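Local coordinates for GGDEF family protein (Caulobacter vibrioides, PDB 3U2A) that belongs to the PdeA-like PAS family and is modelled here as a two-chain assembly of PAS-fold domains, at residues Ala25-Glu30 with Val107-Val112; Thr33-Leu38 with Ala51-Ser56; Ala57-Leu62 with Glu72-Pro77; Leu64-Ala69 with Arg87-Gly92. One frame throughout, in Å; residues are numbered along the deposited sequence. Where two conformers were deposited one is given.

Contact 1 (Ala25-Glu30 with Val107-Val112); sequences ALWIWE and VRAAGV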
loop_
_atom_site.group_PDB
_atom_site.type_symbol
_atom_site.label_atom_id
_atom_site.label_comp_id
_atom_site.label_asym_id
_atom_site.label_seq_id
_atom_site.Cartn_x
_atom_site.Cartn_y
_atom_site.Cartn_z
ATOM N N ALA A 25 -5.295 2.349 -0.985
ATOM C CA ALA A 25 -6.231 1.239 -1.142
ATOM C C ALA A 25 -5.596 0.117 -1.968
ATOM O O ALA A 25 -4.633 0.338 -2.717
ATOM C CB ALA A 25 -7.552 1.696 -1.769
ATOM N N LEU A 26 -6.116 -1.092 -1.804
ATOM C CA LEU A 26 -5.682 -2.216 -2.613
ATOM C C LEU A 26 -6.759 -2.502 -3.654
ATOM O O LEU A 26 -7.936 -2.265 -3.413
ATOM C CB LEU A 26 -5.448 -3.435 -1.725
ATOM C CG LEU A 26 -4.471 -3.266 -0.546
ATOM C CD1 LEU A 26 -4.383 -4.544 0.288
ATOM C CD2 LEU A 26 -3.081 -2.843 -1.047
ATOM N N TRP A 27 -6.348 -3.001 -4.811
ATOM C CA TRP A 27 -7.288 -3.312 -5.885
ATOM C C TRP A 27 -6.933 -4.634 -6.545
ATOM O O TRP A 27 -5.748 -5.030 -6.604
ATOM C CB TRP A 27 -7.354 -2.177 -6.928
ATOM C CG TRP A 27 -6.020 -1.842 -7.592
ATOM C CD1 TRP A 27 -5.096 -0.942 -7.159
ATOM C CD2 TRP A 27 -5.495 -2.407 -8.804
ATOM N NE1 TRP A 27 -4.016 -0.914 -8.020
ATOM C CE2 TRP A 27 -4.239 -1.793 -9.043
ATOM C CE3 TRP A 27 -5.964 -3.366 -9.714
ATOM C CZ2 TRP A 27 -3.439 -2.115 -10.152
ATOM C CZ3 TRP A 27 -5.170 -3.685 -10.824
ATOM C CH2 TRP A 27 -3.919 -3.065 -11.030
ATOM N N ILE A 28 -7.979 -5.324 -7.002
ATOM C CA ILE A 28 -7.852 -6.486 -7.872
ATOM C C ILE A 28 -8.802 -6.294 -9.051
ATOM O O ILE A 28 -9.971 -5.955 -8.860
ATOM C CB ILE A 28 -8.156 -7.814 -7.134
ATOM C CG1 ILE A 28 -7.117 -8.061 -6.030
ATOM C CG2 ILE A 28 -8.150 -8.994 -8.116
ATOM C CD1 ILE A 28 -7.462 -9.183 -5.081
ATOM N N TRP A 29 -8.283 -6.511 -10.258
ATOM C CA TRP A 29 -9.061 -6.362 -11.489
ATOM C C TRP A 29 -9.183 -7.714 -12.187
ATOM O O TRP A 29 -8.177 -8.384 -12.478
ATOM C CB TRP A 29 -8.439 -5.273 -12.393
ATOM C CG TRP A 29 -8.923 -5.287 -13.834
ATOM C CD1 TRP A 29 -8.145 -5.348 -14.966
ATOM C CD2 TRP A 29 -10.281 -5.232 -14.285
ATOM N NE1 TRP A 29 -8.943 -5.347 -16.090
ATOM C CE2 TRP A 29 -10.257 -5.274 -15.697
ATOM C CE3 TRP A 29 -11.520 -5.155 -13.631
ATOM C CZ2 TRP A 29 -11.426 -5.246 -16.465
ATOM C CZ3 TRP A 29 -12.678 -5.124 -14.393
ATOM C CH2 TRP A 29 -12.623 -5.172 -15.798
ATOM N N GLU A 30 -10.420 -8.140 -12.405
ATOM C CA GLU A 30 -10.683 -9.442 -13.026
ATOM C C GLU A 30 -11.494 -9.243 -14.301
ATOM O O GLU A 30 -12.735 -9.192 -14.241
ATOM C CB GLU A 30 -11.479 -10.342 -12.076
ATOM C CG GLU A 30 -10.795 -10.706 -10.769
ATOM C CD GLU A 30 -11.748 -11.394 -9.786
ATOM O OE1 GLU A 30 -12.916 -11.685 -10.157
ATOM O OE2 GLU A 30 -11.332 -11.631 -8.635
ATOM N N VAL A 107 -6.198 -14.474 -15.737
ATOM C CA VAL A 107 -5.973 -13.227 -16.443
ATOM C C VAL A 107 -6.519 -12.161 -15.490
ATOM O O VAL A 107 -7.688 -11.801 -15.551
ATOM C CB VAL A 107 -6.648 -13.186 -17.862
ATOM C CG1 VAL A 107 -6.420 -11.837 -18.532
ATOM C CG2 VAL A 107 -6.099 -14.303 -18.778
ATOM N N ARG A 108 -5.654 -11.711 -14.578
ATOM C CA ARG A 108 -6.025 -10.830 -13.453
ATOM C C ARG A 108 -4.861 -9.900 -13.129
ATOM O O ARG A 108 -3.688 -10.274 -13.301
ATOM C CB ARG A 108 -6.316 -11.660 -12.194
ATOM C CG ARG A 108 -7.410 -12.694 -12.332
ATOM C CD ARG A 108 -7.129 -13.894 -11.441
ATOM N NE ARG A 108 -7.145 -13.530 -10.032
ATOM C CZ ARG A 108 -6.170 -13.765 -9.161
ATOM N NH1 ARG A 108 -5.048 -14.393 -9.519
ATOM N NH2 ARG A 108 -6.334 -13.372 -7.909
ATOM N N ALA A 109 -5.184 -8.707 -12.625
ATOM C CA ALA A 109 -4.176 -7.757 -12.144
ATOM C C ALA A 109 -4.511 -7.328 -10.720
ATOM O O ALA A 109 -5.660 -7.396 -10.296
ATOM C CB ALA A 109 -4.105 -6.537 -13.069
ATOM N N ALA A 110 -3.503 -6.899 -9.981
ATOM C CA ALA A 110 -3.714 -6.416 -8.614
ATOM C C ALA A 110 -2.672 -5.366 -8.273
ATOM O O ALA A 110 -1.632 -5.293 -8.918
ATOM C CB ALA A 110 -3.636 -7.592 -7.627
ATOM N N GLY A 111 -2.922 -4.573 -7.237
ATOM C CA GLY A 111 -1.930 -3.612 -6.814
ATOM C C GLY A 111 -2.435 -2.636 -5.786
ATOM O O GLY A 111 -3.392 -2.920 -5.048
ATOM N N VAL A 112 -1.758 -1.492 -5.746
ATOM C CA VAL A 112 -2.076 -0.409 -4.814
ATOM C C VAL A 112 -2.531 0.842 -5.562
ATOM O O VAL A 112 -2.169 1.059 -6.733
ATOM C CB VAL A 112 -0.858 -0.082 -3.888
ATOM C CG1 VAL A 112 -1.074 1.208 -3.092
ATOM C CG2 VAL A 112 -0.617 -1.226 -2.929
HETATM O O HOH W 1 -9.097 -12.982 -8.188
#
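The Trp-27 indole lies with one face on the backbone of Ala-110 and Gly-111, with Val-112 O at its edge. It spans strands 25-30 and 109-113, antiparallel neighbours in the PAS-fold sheet. Gly-111 N sits 3.5 Å above the plane, over the ring centre. With CG between the backbone N and the carbonyl carbon (chi1 58°), the indole folds back across the neighbouring strand. Gly-111 has no side chain, so its CA can make a CH-pi contact over the five-membered ring.

Trp-27 pairs with Gly-111, and Trp-29 with Ala-109, each through two backbone hydrogen bonds. The face carrying Leu-26, Ile-28, Ala-110 and Val-112 packs on Trp-10, Ala-14, Ala-21 and Ala-22 of the second subunit.

At the far end one water bridges Glu-30 OE2 and Arg-108 NE. Glu-30 OE2 also forms a salt bridge with Arg-37, and Arg-108 forms one with Glu-17 of the second subunit. Trp-27 NE1 gives Val-112 O a weak bond of 3.0 Å, bent to 147°.

Contact 2 (Thr33-Leu38 with Ala51-Ser56); sequences TDRLRL and APECSS
Asp-34 and Ser-56 make the side-chain hydrogen bond of this contact. Ser-56 OG donates to Asp-34 OD1 over 2.6 Å, on the syn lone pair. Ser-56 N adds a weak bond of 3.3 Å to the same oxygen. A water joins Asp-34 OD2 to Ser-56 OG. The carboxylate reaches the start of helix 56-62 because CG stands opposite the backbone N (chi1 -163°).

The strands pair antiparallel. Leu-36 and Cys-54 form a hydrogen-bonded pair with two bonds. Leu-38 N bonds to Pro-52 O. A cis peptide bond precedes Pro-52. Asp-34 and Arg-35 form a G1 beta bulge opposite Glu-30.

Charged contact is looser. In one of the two conformers of Arg-35, the extended Glu-53 chain brings OE1 to 3.1 Å from Arg-35 CD. The salt bridge to Arg-35 NE is long there at 3.8 Å, and so tentative. Glu-53 OE1 also touches Arg-37 CG.

Among apolar groups, Leu-36 CD2 meets Cys-54 SG at 3.8 Å.

Ser-55 is the N-cap of the following helix, its OG bonded to Ala-58 N. The short strand 53-54 borders the PAS sheet within this chain, and strand 35-40 separates it from strand 25-30.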
loop_
_atom_site.group_PDB
_atom_site.type_symbol
_atom_site.label_atom_id
_atom_site.label_comp_id
_atom_site.label_asym_id
_atom_site.label_seq_id
_atom_site.Cartn_x
_atom_site.Cartn_y
_atom_site.Cartn_z
ATOM N N THR A 33 -14.598 -11.481 -15.205
ATOM C CA THR A 33 -15.855 -11.308 -14.466
ATOM C C THR A 33 -16.328 -9.853 -14.479
ATOM O O THR A 33 -17.386 -9.525 -13.918
ATOM C CB THR A 33 -15.705 -11.783 -13.003
ATOM O OG1 THR A 33 -14.684 -11.018 -12.362
ATOM C CG2 THR A 33 -15.328 -13.261 -12.935
ATOM N N ASP A 34 -15.553 -8.994 -15.143
ATOM C CA ASP A 34 -15.787 -7.537 -15.173
ATOM C C ASP A 34 -15.925 -6.935 -13.764
ATOM O O ASP A 34 -16.781 -6.068 -13.521
ATOM C CB ASP A 34 -17.007 -7.188 -16.043
ATOM C CG ASP A 34 -17.033 -5.722 -16.435
ATOM O OD1 ASP A 34 -15.971 -5.178 -16.782
ATOM O OD2 ASP A 34 -18.114 -5.099 -16.389
ATOM N N ARG A 35 -15.088 -7.419 -12.848
ATOM C CA ARG A 35 -15.126 -7.011 -11.448
ATOM C C ARG A 35 -13.817 -6.348 -11.034
ATOM O O ARG A 35 -12.748 -6.979 -11.094
ATOM C CB ARG A 35 -15.387 -8.219 -10.531
ATOM C CG ARG A 35 -16.777 -8.836 -10.641
ATOM C CD ARG A 35 -16.959 -9.950 -9.604
ATOM N NE ARG A 35 -18.284 -10.566 -9.667
ATOM C CZ ARG A 35 -18.496 -11.851 -9.927
ATOM N NH1 ARG A 35 -17.470 -12.662 -10.132
ATOM N NH2 ARG A 35 -19.733 -12.327 -9.971
ATOM N N LEU A 36 -13.904 -5.082 -10.619
ATOM C CA LEU A 36 -12.794 -4.387 -9.973
ATOM C C LEU A 36 -13.128 -4.338 -8.480
ATOM O O LEU A 36 -14.172 -3.814 -8.081
ATOM C CB LEU A 36 -12.620 -2.960 -10.527
ATOM C CG LEU A 36 -11.557 -2.122 -9.794
ATOM C CD1 LEU A 36 -10.151 -2.560 -10.199
ATOM C CD2 LEU A 36 -11.760 -0.646 -10.044
ATOM N N ARG A 37 -12.257 -4.895 -7.651
ATOM C CA ARG A 37 -12.464 -4.861 -6.203
ATOM C C ARG A 37 -11.502 -3.905 -5.515
ATOM O O ARG A 37 -10.324 -3.833 -5.881
ATOM C CB ARG A 37 -12.326 -6.273 -5.615
ATOM C CG ARG A 37 -13.462 -7.222 -6.016
ATOM C CD ARG A 37 -12.949 -8.646 -6.230
ATOM N NE ARG A 37 -12.475 -9.260 -5.009
ATOM C CZ ARG A 37 -11.531 -10.197 -4.941
ATOM N NH1 ARG A 37 -10.907 -10.644 -6.033
ATOM N NH2 ARG A 37 -11.190 -10.678 -3.763
ATOM N N LEU A 38 -12.014 -3.178 -4.518
ATOM C CA LEU A 38 -11.210 -2.259 -3.709
ATOM C C LEU A 38 -11.297 -2.561 -2.213
ATOM O O LEU A 38 -12.348 -2.977 -1.711
ATOM C CB LEU A 38 -11.645 -0.814 -3.956
ATOM C CG LEU A 38 -11.277 -0.214 -5.305
ATOM C CD1 LEU A 38 -12.200 0.967 -5.605
ATOM C CD2 LEU A 38 -9.817 0.226 -5.310
ATOM N N ALA A 51 -16.269 1.289 -4.447
ATOM C CA ALA A 51 -15.997 0.276 -3.424
ATOM C C ALA A 51 -17.296 -0.316 -2.881
ATOM O O ALA A 51 -18.291 0.400 -2.763
ATOM C CB ALA A 51 -15.189 0.885 -2.302
ATOM N N PRO A 52 -17.293 -1.611 -2.509
ATOM C CA PRO A 52 -16.191 -2.586 -2.476
ATOM C C PRO A 52 -15.887 -3.255 -3.829
ATOM O O PRO A 52 -14.825 -3.872 -3.994
ATOM C CB PRO A 52 -16.706 -3.626 -1.480
ATOM C CG PRO A 52 -18.170 -3.611 -1.685
ATOM C CD PRO A 52 -18.522 -2.171 -1.916
ATOM N N GLU A 53 -16.821 -3.143 -4.774
ATOM C CA GLU A 53 -16.686 -3.774 -6.088
ATOM C C GLU A 53 -17.479 -3.004 -7.119
ATOM O O GLU A 53 -18.550 -2.492 -6.810
ATOM C CB GLU A 53 -17.220 -5.198 -6.024
ATOM C CG GLU A 53 -16.967 -6.041 -7.245
ATOM C CD GLU A 53 -17.478 -7.439 -7.037
ATOM O OE1 GLU A 53 -16.648 -8.366 -6.979
ATOM O OE2 GLU A 53 -18.704 -7.600 -6.894
ATOM N N CYS A 54 -16.944 -2.918 -8.334
ATOM C CA CYS A 54 -17.626 -2.242 -9.439
ATOM C C CYS A 54 -17.297 -2.882 -10.777
ATOM O O CYS A 54 -16.390 -3.707 -10.872
ATOM C CB CYS A 54 -17.275 -0.750 -9.480
ATOM S SG CYS A 54 -15.586 -0.394 -9.971
ATOM N N SER A 55 -18.047 -2.484 -11.804
ATOM C CA SER A 55 -17.768 -2.870 -13.177
ATOM C C SER A 55 -16.701 -1.973 -13.793
ATOM O O SER A 55 -16.404 -0.879 -13.285
ATOM C CB SER A 55 -19.047 -2.744 -14.011
ATOM O OG SER A 55 -19.474 -1.390 -14.059
ATOM N N SER A 56 -16.148 -2.414 -14.914
ATOM C CA SER A 56 -15.230 -1.553 -15.659
ATOM C C SER A 56 -15.921 -0.264 -16.148
ATOM O O SER A 56 -15.308 0.809 -16.162
ATOM C CB SER A 56 -14.575 -2.314 -16.814
ATOM O OG SER A 56 -15.537 -2.795 -17.739
HETATM O O HOH W 2 -18.763 -2.749 -17.497
#

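Contact 3 (Ala57-Leu62 with Glu72-Pro77); sequences AAFRAL and EEVLKP
Arg-60 grips Glu-72 side-on with two nitrogens. NE donates to Glu-72 OE2 over 2.8 Å, and NH2 donates to Glu-72 OE1 over 3.0 Å. Each oxygen uses its syn lone pair, and both lie in the guanidinium plane. The two flat groups are nearly coplanar, 17° apart. A weaker third bond runs from NE to OE1. This paired grip fixes the rotation of both groups.

The Arg-60 chain is extended from CG to NE, and the Glu-72 chain turns at chi2 (59°) to meet it. Leu-75 CD1 lies over one face of the guanidinium, 3.7 Å from Arg-60 NE. The same methyl is 3.6 Å from Phe-59 CD2, so Leu-75 touches both the Arg-60 guanidinium and the Phe-59 ring. Leu-75 CD2 makes a CH-pi contact over one face of the Phe-59 ring, 4.2 Å from its centroid. Val-74 CB meets Phe-59 CZ at 3.9 Å.

Further out, Phe-59 meets Trp-98 edge-to-face and also touches the Phe-88 ring. Val-74 packs on Ala-86 of strand 83-86. Leu-75 O accepts a hydrogen bond from Trp-29 NE1, which ties the segment around Leu-75 to strand 25-30.

The arrangement joins two short helices that cover one face of the antiparallel sheet, as in PAS domains generally, with aromatic and aliphatic side chains inside and a salt bridge across them.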
loop_
_atom_site.group_PDB
_atom_site.type_symbol
_atom_site.label_atom_id
_atom_site.label_comp_id
_atom_site.label_asym_id
_atom_site.label_seq_id
_atom_site.Cartn_x
_atom_site.Cartn_y
_atom_site.Cartn_z
ATOM N N ALA A 57 -17.203 -0.355 -16.507
ATOM C CA ALA A 57 -17.956 0.832 -16.927
ATOM C C ALA A 57 -18.078 1.875 -15.821
ATOM O O ALA A 57 -17.925 3.068 -16.084
ATOM C CB ALA A 57 -19.322 0.446 -17.453
ATOM N N ALA A 58 -18.340 1.427 -14.591
ATOM C CA ALA A 58 -18.436 2.314 -13.432
ATOM C C ALA A 58 -17.094 3.010 -13.164
ATOM O O ALA A 58 -17.047 4.203 -12.845
ATOM C CB ALA A 58 -18.909 1.539 -12.199
ATOM N N PHE A 59 -16.017 2.242 -13.295
ATOM C CA PHE A 59 -14.656 2.727 -13.135
ATOM C C PHE A 59 -14.366 3.848 -14.153
ATOM O O PHE A 59 -13.935 4.951 -13.771
ATOM C CB PHE A 59 -13.692 1.541 -13.283
ATOM C CG PHE A 59 -12.224 1.912 -13.291
ATOM C CD1 PHE A 59 -11.502 1.966 -12.104
ATOM C CD2 PHE A 59 -11.559 2.171 -14.494
ATOM C CE1 PHE A 59 -10.137 2.278 -12.105
ATOM C CE2 PHE A 59 -10.208 2.489 -14.504
ATOM C CZ PHE A 59 -9.496 2.543 -13.307
ATOM N N ARG A 60 -14.625 3.581 -15.431
ATOM C CA ARG A 60 -14.387 4.590 -16.489
ATOM C C ARG A 60 -15.216 5.852 -16.271
ATOM O O ARG A 60 -14.728 6.970 -16.489
ATOM C CB ARG A 60 -14.701 4.022 -17.857
ATOM C CG ARG A 60 -13.814 2.888 -18.275
ATOM C CD ARG A 60 -14.235 2.381 -19.634
ATOM N NE ARG A 60 -13.501 1.171 -19.986
ATOM C CZ ARG A 60 -14.046 -0.037 -20.090
ATOM N NH1 ARG A 60 -15.349 -0.213 -19.899
ATOM N NH2 ARG A 60 -13.284 -1.072 -20.408
ATOM N N ALA A 61 -16.459 5.668 -15.824
ATOM C CA ALA A 61 -17.400 6.768 -15.623
ATOM C C ALA A 61 -16.971 7.712 -14.498
ATOM O O ALA A 61 -17.300 8.892 -14.516
ATOM C CB ALA A 61 -18.809 6.226 -15.364
ATOM N N LEU A 62 -16.224 7.192 -13.532
ATOM C CA LEU A 62 -15.773 7.989 -12.405
ATOM C C LEU A 62 -14.524 8.814 -12.721
ATOM O O LEU A 62 -14.305 9.853 -12.106
ATOM C CB LEU A 62 -15.543 7.105 -11.167
ATOM C CG LEU A 62 -15.446 7.857 -9.824
ATOM C CD1 LEU A 62 -16.761 8.537 -9.455
ATOM C CD2 LEU A 62 -14.991 6.936 -8.713
ATOM N N GLU A 72 -7.816 3.756 -18.483
ATOM C CA GLU A 72 -7.869 2.518 -19.245
ATOM C C GLU A 72 -6.603 1.699 -19.096
ATOM O O GLU A 72 -6.650 0.467 -19.244
ATOM C CB GLU A 72 -8.140 2.801 -20.726
ATOM C CG GLU A 72 -8.813 1.641 -21.467
ATOM C CD GLU A 72 -10.166 1.260 -20.853
ATOM O OE1 GLU A 72 -10.484 0.056 -20.825
ATOM O OE2 GLU A 72 -10.907 2.153 -20.379
ATOM N N GLU A 73 -5.482 2.370 -18.812
ATOM C CA GLU A 73 -4.205 1.680 -18.594
ATOM C C GLU A 73 -4.251 0.710 -17.406
ATOM O O GLU A 73 -3.481 -0.254 -17.368
ATOM C CB GLU A 73 -3.045 2.670 -18.448
ATOM C CG GLU A 73 -2.710 3.458 -19.725
ATOM C CD GLU A 73 -2.350 2.560 -20.898
ATOM O OE1 GLU A 73 -1.486 1.682 -20.729
ATOM O OE2 GLU A 73 -2.935 2.726 -21.988
ATOM N N VAL A 74 -5.147 0.960 -16.445
ATOM C CA VAL A 74 -5.410 -0.001 -15.374
ATOM C C VAL A 74 -6.117 -1.274 -15.890
ATOM O O VAL A 74 -5.701 -2.396 -15.564
ATOM C CB VAL A 74 -6.211 0.625 -14.192
ATOM C CG1 VAL A 74 -6.450 -0.418 -13.100
ATOM C CG2 VAL A 74 -5.483 1.845 -13.620
ATOM N N LEU A 75 -7.163 -1.092 -16.702
ATOM C CA LEU A 75 -8.071 -2.185 -17.113
ATOM C C LEU A 75 -7.581 -3.022 -18.284
ATOM O O LEU A 75 -8.007 -4.175 -18.426
ATOM C CB LEU A 75 -9.441 -1.633 -17.503
ATOM C CG LEU A 75 -10.180 -0.725 -16.511
ATOM C CD1 LEU A 75 -11.415 -0.150 -17.199
ATOM C CD2 LEU A 75 -10.567 -1.492 -15.250
ATOM N N LYS A 76 -6.722 -2.438 -19.121
ATOM C CA LYS A 76 -6.198 -3.113 -20.314
ATOM C C LYS A 76 -5.562 -4.442 -19.947
ATOM O O LYS A 76 -4.630 -4.466 -19.150
ATOM C CB LYS A 76 -5.141 -2.247 -21.010
ATOM C CG LYS A 76 -5.714 -1.287 -22.015
ATOM C CD LYS A 76 -4.612 -0.666 -22.856
ATOM C CE LYS A 76 -5.143 0.568 -23.562
ATOM N NZ LYS A 76 -4.041 1.375 -24.133
ATOM N N PRO A 77 -6.047 -5.556 -20.534
ATOM C CA PRO A 77 -5.399 -6.841 -20.213
ATOM C C PRO A 77 -3.957 -6.878 -20.700
ATOM O O PRO A 77 -3.621 -6.258 -21.718
ATOM C CB PRO A 77 -6.249 -7.879 -20.972
ATOM C CG PRO A 77 -7.525 -7.190 -21.297
ATOM C CD PRO A 77 -7.215 -5.728 -21.415
#

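Contact 4 (Leu64-Ala69 with Arg87-Gly92); sequences LPQDRA and RFRVRG
Asp-67 OD2 is held by two donors from Arg-89. The backbone N comes in on the anti lone pair at 2.8 Å. NE meets OD2 at 3.0 Å on the syn side but tilted out of the carboxylate plane, in a straight bond of 179°. Arg-89 NH2 binds the other oxygen, OD1, at 2.9 Å. Both oxygens lie close to the guanidinium plane, but the carboxylate is turned 31° from it. The Arg-89 chain bends at chi3 (-72°) to bring its side round to the acid.

Leu-64 CD2 lies over one face of this guanidinium, 3.6 Å above the plane. Leu-64 N also bonds to Arg-89 O at 3.0 Å. A water links Gln-66 NE2 with Arg-89 NH2.

In this PAS domain the contact ties the turn leading into helix 68-75 to the loop between strands 83-86 and 98-102. Asp-67 is the N-cap residue, yet its carboxylate makes no capping bond and serves the loop instead. Its CB packs on Phe-88 CB at 3.7 Å, and the Phe-88 ring stacks on Trp-98.

Pro-65 covers one face of the Arg-91 guanidinium. Arg-91 NE bonds to Ala-63 O, and Leu-64 CD1 rests 4.0 Å from Arg-91 CD.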
loop_
_atom_site.group_PDB
_atom_site.type_symbol
_atom_site.label_atom_id
_atom_site.label_comp_id
_atom_site.label_asym_id
_atom_site.label_seq_id
_atom_site.Cartn_x
_atom_site.Cartn_y
_atom_site.Cartn_z
ATOM N N LEU A 64 -12.213 11.518 -14.492
ATOM C CA LEU A 64 -12.427 12.749 -15.256
ATOM C C LEU A 64 -12.390 12.370 -16.743
ATOM O O LEU A 64 -11.555 11.562 -17.148
ATOM C CB LEU A 64 -11.374 13.811 -14.925
ATOM C CG LEU A 64 -11.801 15.024 -14.099
ATOM C CD1 LEU A 64 -12.702 14.660 -12.914
ATOM C CD2 LEU A 64 -10.582 15.825 -13.649
ATOM N N PRO A 65 -13.335 12.902 -17.546
ATOM C CA PRO A 65 -13.411 12.472 -18.941
ATOM C C PRO A 65 -12.076 12.590 -19.682
ATOM O O PRO A 65 -11.713 11.668 -20.411
ATOM C CB PRO A 65 -14.466 13.399 -19.529
ATOM C CG PRO A 65 -15.383 13.686 -18.371
ATOM C CD PRO A 65 -14.455 13.799 -17.189
ATOM N N GLN A 66 -11.345 13.689 -19.483
ATOM C CA GLN A 66 -10.053 13.896 -20.163
ATOM C C GLN A 66 -8.955 12.915 -19.728
ATOM O O GLN A 66 -7.932 12.772 -20.414
ATOM C CB GLN A 66 -9.576 15.357 -20.063
ATOM C CG GLN A 66 -9.227 15.846 -18.652
ATOM C CD GLN A 66 -10.406 16.509 -17.934
ATOM O OE1 GLN A 66 -11.546 16.019 -17.973
ATOM N NE2 GLN A 66 -10.128 17.635 -17.263
ATOM N N ASP A 67 -9.176 12.252 -18.589
ATOM C CA ASP A 67 -8.221 11.289 -18.032
ATOM C C ASP A 67 -8.572 9.828 -18.324
ATOM O O ASP A 67 -7.927 8.924 -17.782
ATOM C CB ASP A 67 -8.112 11.474 -16.514
ATOM C CG ASP A 67 -7.327 12.722 -16.110
ATOM O OD1 ASP A 67 -7.090 13.610 -16.952
ATOM O OD2 ASP A 67 -6.947 12.810 -14.928
ATOM N N ARG A 68 -9.562 9.586 -19.181
ATOM C CA ARG A 68 -10.029 8.216 -19.401
ATOM C C ARG A 68 -9.076 7.305 -20.174
ATOM O O ARG A 68 -9.131 6.085 -20.013
ATOM C CB ARG A 68 -11.445 8.204 -19.962
ATOM C CG ARG A 68 -12.404 8.712 -18.920
ATOM C CD ARG A 68 -13.820 8.743 -19.377
ATOM N NE ARG A 68 -14.679 8.963 -18.225
ATOM C CZ ARG A 68 -15.842 9.585 -18.277
ATOM N NH1 ARG A 68 -16.292 10.069 -19.432
ATOM N NH2 ARG A 68 -16.546 9.729 -17.178
ATOM N N ALA A 69 -8.187 7.890 -20.975
ATOM C CA ALA A 69 -7.097 7.111 -21.594
ATOM C C ALA A 69 -6.160 6.552 -20.527
ATOM O O ALA A 69 -5.790 5.369 -20.578
ATOM C CB ALA A 69 -6.316 7.944 -22.588
ATOM N N ARG A 87 -1.872 7.011 -13.804
ATOM C CA ARG A 87 -2.233 8.108 -12.922
ATOM C C ARG A 87 -3.361 8.904 -13.542
ATOM O O ARG A 87 -3.296 9.256 -14.712
ATOM C CB ARG A 87 -1.026 8.999 -12.596
ATOM C CG ARG A 87 -0.249 9.544 -13.766
ATOM C CD ARG A 87 0.923 10.402 -13.271
ATOM N NE ARG A 87 0.469 11.577 -12.525
ATOM C CZ ARG A 87 0.237 12.771 -13.067
ATOM N NH1 ARG A 87 0.419 12.964 -14.369
ATOM N NH2 ARG A 87 -0.177 13.778 -12.309
ATOM N N PHE A 88 -4.403 9.159 -12.768
ATOM C CA PHE A 88 -5.546 9.910 -13.285
ATOM C C PHE A 88 -6.373 10.474 -12.149
ATOM O O PHE A 88 -6.224 10.056 -10.991
ATOM C CB PHE A 88 -6.426 9.053 -14.217
ATOM C CG PHE A 88 -7.057 7.843 -13.555
ATOM C CD1 PHE A 88 -6.364 6.629 -13.480
ATOM C CD2 PHE A 88 -8.352 7.903 -13.060
ATOM C CE1 PHE A 88 -6.947 5.506 -12.893
ATOM C CE2 PHE A 88 -8.944 6.777 -12.460
ATOM C CZ PHE A 88 -8.235 5.586 -12.382
ATOM N N ARG A 89 -7.240 11.427 -12.485
ATOM C CA ARG A 89 -8.106 12.051 -11.500
ATOM C C ARG A 89 -9.478 11.432 -11.618
ATOM O O ARG A 89 -9.869 11.016 -12.703
ATOM C CB ARG A 89 -8.208 13.547 -11.752
ATOM C CG ARG A 89 -6.902 14.289 -11.604
ATOM C CD ARG A 89 -6.947 15.640 -12.298
ATOM N NE ARG A 89 -6.934 15.518 -13.755
ATOM C CZ ARG A 89 -6.916 16.538 -14.599
ATOM N NH1 ARG A 89 -6.906 17.782 -14.145
ATOM N NH2 ARG A 89 -6.906 16.316 -15.904
ATOM N N VAL A 90 -10.196 11.368 -10.500
ATOM C CA VAL A 90 -11.608 10.983 -10.515
ATOM C C VAL A 90 -12.446 12.199 -10.151
ATOM O O VAL A 90 -11.900 13.214 -9.704
ATOM C CB VAL A 90 -11.926 9.800 -9.553
ATOM C CG1 VAL A 90 -11.300 8.506 -10.074
ATOM C CG2 VAL A 90 -11.457 10.112 -8.123
ATOM N N ARG A 91 -13.763 12.100 -10.343
ATOM C CA ARG A 91 -14.692 13.173 -9.960
ATOM C C ARG A 91 -14.424 13.592 -8.519
ATOM O O ARG A 91 -14.281 12.741 -7.639
ATOM C CB ARG A 91 -16.155 12.724 -10.103
ATOM C CG ARG A 91 -16.504 11.934 -11.377
ATOM C CD ARG A 91 -16.237 12.699 -12.670
ATOM N NE ARG A 91 -16.545 11.899 -13.859
ATOM C CZ ARG A 91 -17.500 12.184 -14.737
ATOM N NH1 ARG A 91 -18.253 13.268 -14.590
ATOM N NH2 ARG A 91 -17.701 11.393 -15.777
ATOM N N GLY A 92 -14.336 14.898 -8.283
ATOM C CA GLY A 92 -13.903 15.420 -6.988
ATOM C C GLY A 92 -12.546 16.085 -7.137
ATOM O O GLY A 92 -12.232 17.053 -6.439
HETATM O O HOH W 3 -7.705 18.795 -17.682
#

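In the fold
Contacts 1 and 2 share the PAS sheet, where strands 25-30 and 35-40 are neighbours. Ile-28 O lies 2.8 Å from Arg-37 N, and Trp-29 CH2 packs 3.5 Å from Asp-34 OD1. Both contacts touch the second subunit. Contact 3 meets both: Leu-36 CD2 of contact 2 packs on Phe-59, and Trp-27 CZ3 of contact 1 lies 4.2 Å from Val-74 CG1. Contact 4 uses the same helix, 68-75, as contact 3, and their segments alternate along the chain. Leu-62 O is 2.9 Å from Arg-91 N there. Contact 4 stands apart from contact 1, with centres about 19 Å apart. All three other contacts are nested within the loop closed by contact 1.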